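Local coordinates for flavin-containing monooxygenase (Allium sativum, PDB 6WPU), which probably uses an FAD cofactor to oxygenate the sulfur of S-allyl-L-cysteine to give alliin, a flavour precursor of garlic, at residues A[194-207]-A[286-298]. Sequence-based numbering, arbitrary orientation. Where two conformers were deposited one is given.
Sequences IDVWPGKQMHSHNY and HVDVIMHCTGYVY
Lys-200 to His-203 lie beside Val-289 to His-292 as parallel strands, and five backbone hydrogen bonds join the two segments, running from Lys-200 N to Asp-288 O at one end to Ser-204 N to His-292 O at the other. On the sheet face carrying Ile-290, Gln-201 and His-292, Ile-290 lays CD1 over the six-membered ring of Trp-197, 3.5 Å from its centroid and 3° off the normal, while Gly-199 N sits over the rim of the indole's opposite face. Trp-197 (chi1 -179°, CG trans to N) turns its indole back across the start of the neighbouring strand; NE1 bonds to Gly-275 O. Further along, His-292 NE2 donates to Gln-201 OE1 (2.9 Å) on a lone pair, amide and imidazole nearly coplanar. Next to it, His-203 has His-292 O over the centre of its ring, and its CE1 edge points at the face of Tyr-296 (planes 67° apart). His-203 ND1 accepts the amide of His-205 (N to ND1 2.9 Å), which helps set the ring's rotation; NE2 makes a weak bond to Gly-295 O. Replacing His-203 by alanine is likely to leave His-205 N without its acceptor and the face of Tyr-296 without the imidazole edge packed on it. The other face is sulfur-rich: Met-202 SD rests 4.0 Å from Met-291 CE, which also reaches Tyr-207 CD1 at 3.7 Å, with Ile-230 of helix 225-234 packed behind. Beyond the strands, one water links Ser-204 OG to Tyr-296 OH and another links it to Gly-295 N; Ser-84 holds both Tyr-296 OH and His-205 ND1. Strand 217-221 pairs with the other edge of 289-292. Apolar Trp-197/Ile-290 packing thus gives way to histidines, hydroxyls and waters that probably hold Tyr-296 in place, its side chain about 5 Å from the FAD.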
loop_
_atom_site.group_PDB
_atom_site.type_symbol
_atom_site.label_atom_id
_atom_site.label_comp_id
_atom_site.label_asym_id
_atom_site.label_seq_id
_atom_site.Cartn_x
_atom_site.Cartn_y
_atom_site.Cartn_z
ATOM N N ILE A 194 12.372 22.644 13.525
ATOM C CA ILE A 194 12.871 21.307 13.818
ATOM C C ILE A 194 14.396 21.257 13.838
ATOM O O ILE A 194 14.976 20.394 14.504
ATOM C CB ILE A 194 12.277 20.289 12.817
ATOM C CG1 ILE A 194 12.457 18.863 13.337
ATOM C CG2 ILE A 194 12.894 20.446 11.433
ATOM C CD1 ILE A 194 11.672 18.577 14.609
ATOM N N ASP A 195 15.066 22.188 13.154
ATOM C CA ASP A 195 16.523 22.148 13.064
ATOM C C ASP A 195 17.214 22.443 14.391
ATOM O O ASP A 195 18.389 22.099 14.543
ATOM C CB ASP A 195 17.014 23.129 12.000
ATOM C CG ASP A 195 16.626 22.703 10.594
ATOM O OD1 ASP A 195 16.545 21.474 10.331
ATOM O OD2 ASP A 195 16.398 23.600 9.751
ATOM N N VAL A 196 16.534 23.074 15.348
ATOM C CA VAL A 196 17.100 23.305 16.673
ATOM C C VAL A 196 16.500 22.393 17.735
ATOM O O VAL A 196 16.870 22.508 18.916
ATOM C CB VAL A 196 16.960 24.779 17.102
ATOM C CG1 VAL A 196 17.652 25.703 16.110
ATOM C CG2 VAL A 196 15.493 25.154 17.281
ATOM N N TRP A 197 15.596 21.500 17.369
ATOM C CA TRP A 197 14.960 20.670 18.380
ATOM C C TRP A 197 15.872 19.496 18.724
ATOM O O TRP A 197 16.330 18.803 17.820
ATOM C CB TRP A 197 13.607 20.187 17.882
ATOM C CG TRP A 197 12.859 19.353 18.868
ATOM C CD1 TRP A 197 12.197 19.785 19.994
ATOM C CD2 TRP A 197 12.705 17.937 18.823
ATOM N NE1 TRP A 197 11.630 18.714 20.644
ATOM C CE2 TRP A 197 11.932 17.567 19.947
ATOM C CE3 TRP A 197 13.144 16.940 17.938
ATOM C CZ2 TRP A 197 11.585 16.243 20.208
ATOM C CZ3 TRP A 197 12.791 15.626 18.189
ATOM C CH2 TRP A 197 12.021 15.287 19.318
ATOM N N PRO A 198 16.175 19.260 20.003
ATOM C CA PRO A 198 17.236 18.303 20.366
ATOM C C PRO A 198 16.840 16.839 20.523
ATOM O O PRO A 198 17.724 16.012 20.769
ATOM C CB PRO A 198 17.724 18.863 21.712
ATOM C CG PRO A 198 16.513 19.513 22.313
ATOM C CD PRO A 198 15.767 20.108 21.144
ATOM N N GLY A 199 15.576 16.473 20.380
ATOM C CA GLY A 199 15.128 15.138 20.720
ATOM C C GLY A 199 15.273 14.126 19.594
ATOM O O GLY A 199 16.019 14.314 18.631
ATOM N N LYS A 200 14.553 13.017 19.742
ATOM C CA LYS A 200 14.613 11.916 18.788
ATOM C C LYS A 200 13.556 12.101 17.703
ATOM O O LYS A 200 12.371 12.285 18.001
ATOM C CB LYS A 200 14.393 10.572 19.483
ATOM C CG LYS A 200 15.448 10.172 20.506
ATOM C CD LYS A 200 15.146 8.785 21.052
ATOM C CE LYS A 200 16.038 8.442 22.237
ATOM N NZ LYS A 200 15.596 9.185 23.458
ATOM N N GLN A 201 13.988 12.024 16.454
ATOM C CA GLN A 201 13.124 12.144 15.288
ATOM C C GLN A 201 13.162 10.826 14.535
ATOM O O GLN A 201 14.248 10.279 14.309
ATOM C CB GLN A 201 13.606 13.275 14.381
ATOM C CG GLN A 201 12.610 14.348 14.105
ATOM C CD GLN A 201 13.033 15.242 12.953
ATOM O OE1 GLN A 201 12.264 15.460 12.011
ATOM N NE2 GLN A 201 14.251 15.772 13.025
ATOM N N MET A 202 11.988 10.306 14.168
ATOM C CA MET A 202 11.909 9.048 13.433
ATOM C C MET A 202 10.688 9.059 12.522
ATOM O O MET A 202 9.758 9.849 12.700
ATOM C CB MET A 202 11.827 7.845 14.376
ATOM C CG MET A 202 10.607 7.901 15.298
ATOM S SD MET A 202 10.430 6.448 16.353
ATOM C CE MET A 202 10.224 5.137 15.128
ATOM N N HIS A 203 10.710 8.167 11.537
ATOM C CA HIS A 203 9.563 7.899 10.682
ATOM C C HIS A 203 8.900 6.617 11.168
ATOM O O HIS A 203 9.568 5.708 11.658
ATOM C CB HIS A 203 9.984 7.765 9.207
ATOM C CG HIS A 203 8.832 7.789 8.246
ATOM N ND1 HIS A 203 8.095 6.666 7.933
ATOM C CD2 HIS A 203 8.279 8.809 7.544
ATOM C CE1 HIS A 203 7.137 6.994 7.082
ATOM N NE2 HIS A 203 7.228 8.289 6.831
ATOM N N SER A 204 7.573 6.568 11.064
ATOM C CA SER A 204 6.830 5.379 11.478
ATOM C C SER A 204 7.230 4.137 10.705
ATOM O O SER A 204 6.918 3.025 11.147
ATOM C CB SER A 204 5.330 5.599 11.283
ATOM O OG SER A 204 5.024 5.812 9.912
ATOM N N HIS A 205 7.897 4.295 9.555
ATOM C CA HIS A 205 8.430 3.134 8.847
ATOM C C HIS A 205 9.285 2.273 9.765
ATOM O O HIS A 205 9.368 1.057 9.578
ATOM C CB HIS A 205 9.255 3.583 7.644
ATOM C CG HIS A 205 9.878 2.453 6.880
ATOM N ND1 HIS A 205 9.131 1.518 6.194
ATOM C CD2 HIS A 205 11.178 2.131 6.666
ATOM C CE1 HIS A 205 9.945 0.656 5.609
ATOM N NE2 HIS A 205 11.192 1.011 5.869
ATOM N N ASN A 206 9.896 2.872 10.782
ATOM C CA ASN A 206 10.743 2.135 11.703
ATOM C C ASN A 206 10.052 1.849 13.034
ATOM O O ASN A 206 10.711 1.400 13.979
ATOM C CB ASN A 206 12.054 2.898 11.910
ATOM C CG ASN A 206 12.852 3.002 10.622
ATOM O OD1 ASN A 206 13.142 1.987 9.991
ATOM N ND2 ASN A 206 13.183 4.220 10.210
ATOM N N TYR A 207 8.737 2.069 13.130
ATOM C CA TYR A 207 8.047 1.796 14.385
ATOM C C TYR A 207 7.692 0.317 14.455
ATOM O O TYR A 207 7.118 -0.238 13.511
ATOM C CB TYR A 207 6.782 2.648 14.548
ATOM C CG TYR A 207 6.073 2.230 15.820
ATOM C CD1 TYR A 207 6.622 2.540 17.079
ATOM C CD2 TYR A 207 4.925 1.453 15.780
ATOM C CE1 TYR A 207 6.010 2.123 18.254
ATOM C CE2 TYR A 207 4.301 1.020 16.961
ATOM C CZ TYR A 207 4.860 1.362 18.190
ATOM O OH TYR A 207 4.271 0.944 19.351
ATOM N N HIS A 286 7.176 19.353 26.814
ATOM C CA HIS A 286 8.518 18.866 26.527
ATOM C C HIS A 286 8.422 17.468 25.930
ATOM O O HIS A 286 7.777 16.580 26.497
ATOM C CB HIS A 286 9.413 18.839 27.769
ATOM C CG HIS A 286 10.773 18.270 27.489
ATOM N ND1 HIS A 286 11.056 16.922 27.595
ATOM C CD2 HIS A 286 11.905 18.856 27.026
ATOM C CE1 HIS A 286 12.312 16.708 27.243
ATOM N NE2 HIS A 286 12.848 17.865 26.890
ATOM N N VAL A 287 9.080 17.269 24.797
ATOM C CA VAL A 287 8.892 16.073 23.981
ATOM C C VAL A 287 10.226 15.357 23.833
ATOM O O VAL A 287 11.252 15.991 23.561
ATOM C CB VAL A 287 8.302 16.430 22.609
ATOM C CG1 VAL A 287 8.192 15.173 21.717
ATOM C CG2 VAL A 287 6.963 17.112 22.790
ATOM N N ASP A 288 10.205 14.041 24.036
ATOM C CA ASP A 288 11.346 13.158 23.824
ATOM C C ASP A 288 11.442 12.651 22.390
ATOM O O ASP A 288 12.551 12.545 21.851
ATOM C CB ASP A 288 11.258 11.965 24.790
ATOM C CG ASP A 288 11.096 12.413 26.249
ATOM O OD1 ASP A 288 12.050 13.028 26.781
ATOM O OD2 ASP A 288 10.015 12.184 26.845
ATOM N N VAL A 289 10.306 12.312 21.766
ATOM C CA VAL A 289 10.278 11.671 20.447
ATOM C C VAL A 289 9.221 12.337 19.570
ATOM O O VAL A 289 8.072 12.516 19.995
ATOM C CB VAL A 289 9.984 10.158 20.533
ATOM C CG1 VAL A 289 10.072 9.512 19.111
ATOM C CG2 VAL A 289 10.903 9.469 21.498
ATOM N N ILE A 290 9.601 12.680 18.339
ATOM C CA ILE A 290 8.659 13.079 17.297
ATOM C C ILE A 290 8.686 12.002 16.227
ATOM O O ILE A 290 9.753 11.681 15.692
ATOM C CB ILE A 290 9.002 14.447 16.692
ATOM C CG1 ILE A 290 8.905 15.551 17.752
ATOM C CG2 ILE A 290 8.073 14.742 15.524
ATOM C CD1 ILE A 290 9.356 16.892 17.259
ATOM N N MET A 291 7.524 11.432 15.920
ATOM C CA MET A 291 7.416 10.397 14.895
ATOM C C MET A 291 6.589 10.941 13.733
ATOM O O MET A 291 5.462 11.404 13.939
ATOM C CB MET A 291 6.785 9.122 15.456
ATOM C CG MET A 291 6.602 8.029 14.372
ATOM S SD MET A 291 5.679 6.570 14.920
ATOM C CE MET A 291 6.436 6.203 16.511
ATOM N N HIS A 292 7.154 10.913 12.524
ATOM C CA HIS A 292 6.384 11.253 11.321
ATOM C C HIS A 292 5.582 10.030 10.891
ATOM O O HIS A 292 6.163 9.019 10.487
ATOM C CB HIS A 292 7.284 11.682 10.163
ATOM C CG HIS A 292 8.217 12.809 10.470
ATOM N ND1 HIS A 292 8.252 13.965 9.720
ATOM C CD2 HIS A 292 9.178 12.944 11.417
ATOM C CE1 HIS A 292 9.179 14.772 10.207
ATOM N NE2 HIS A 292 9.758 14.175 11.235
ATOM N N CYS A 293 4.257 10.095 10.996
ATOM C CA CYS A 293 3.404 9.074 10.370
ATOM C C CYS A 293 2.761 9.663 9.117
ATOM O O CYS A 293 1.551 9.699 8.950
ATOM C CB CYS A 293 2.355 8.550 11.359
ATOM S SG CYS A 293 1.622 6.892 10.935
ATOM N N THR A 294 3.630 10.148 8.233
ATOM C CA THR A 294 3.242 10.949 7.083
ATOM C C THR A 294 3.276 10.166 5.770
ATOM O O THR A 294 3.173 10.771 4.701
ATOM C CB THR A 294 4.160 12.168 7.003
ATOM O OG1 THR A 294 5.487 11.770 7.386
ATOM C CG2 THR A 294 3.682 13.268 7.964
ATOM N N GLY A 295 3.423 8.851 5.822
ATOM C CA GLY A 295 3.273 8.031 4.631
ATOM C C GLY A 295 4.536 7.912 3.795
ATOM O O GLY A 295 5.672 8.088 4.262
ATOM N N TYR A 296 4.317 7.609 2.515
ATOM C CA TYR A 296 5.376 7.121 1.650
ATOM C C TYR A 296 5.281 7.770 0.279
ATOM O O TYR A 296 4.321 8.477 -0.042
ATOM C CB TYR A 296 5.314 5.595 1.535
ATOM C CG TYR A 296 5.510 4.948 2.877
ATOM C CD1 TYR A 296 6.784 4.583 3.309
ATOM C CD2 TYR A 296 4.428 4.726 3.729
ATOM C CE1 TYR A 296 6.983 4.012 4.553
ATOM C CE2 TYR A 296 4.614 4.160 4.982
ATOM C CZ TYR A 296 5.891 3.808 5.388
ATOM O OH TYR A 296 6.082 3.257 6.640
ATOM N N VAL A 297 6.314 7.531 -0.532
ATOM C CA VAL A 297 6.345 7.985 -1.913
ATOM C C VAL A 297 6.584 6.769 -2.805
ATOM O O VAL A 297 7.061 5.717 -2.364
ATOM C CB VAL A 297 7.415 9.066 -2.166
ATOM C CG1 VAL A 297 7.186 10.280 -1.262
ATOM C CG2 VAL A 297 8.794 8.499 -1.947
ATOM N N TYR A 298 6.197 6.917 -4.068
ATOM C CA TYR A 298 6.526 5.931 -5.087
ATOM C C TYR A 298 8.018 5.974 -5.353
ATOM O O TYR A 298 8.643 7.030 -5.284
ATOM C CB TYR A 298 5.754 6.225 -6.374
ATOM C CG TYR A 298 4.258 6.138 -6.179
ATOM C CD1 TYR A 298 3.502 7.282 -5.949
ATOM C CD2 TYR A 298 3.604 4.900 -6.193
ATOM C CE1 TYR A 298 2.127 7.211 -5.760
ATOM C CE2 TYR A 298 2.236 4.813 -6.005
ATOM C CZ TYR A 298 1.499 5.982 -5.778
ATOM O OH TYR A 298 0.129 5.939 -5.582
HETATM O O HOH W 1 15.035 12.391 23.246
HETATM O O HOH W 2 4.274 3.497 8.689
HETATM O O HOH W 3 3.656 6.791 7.756
#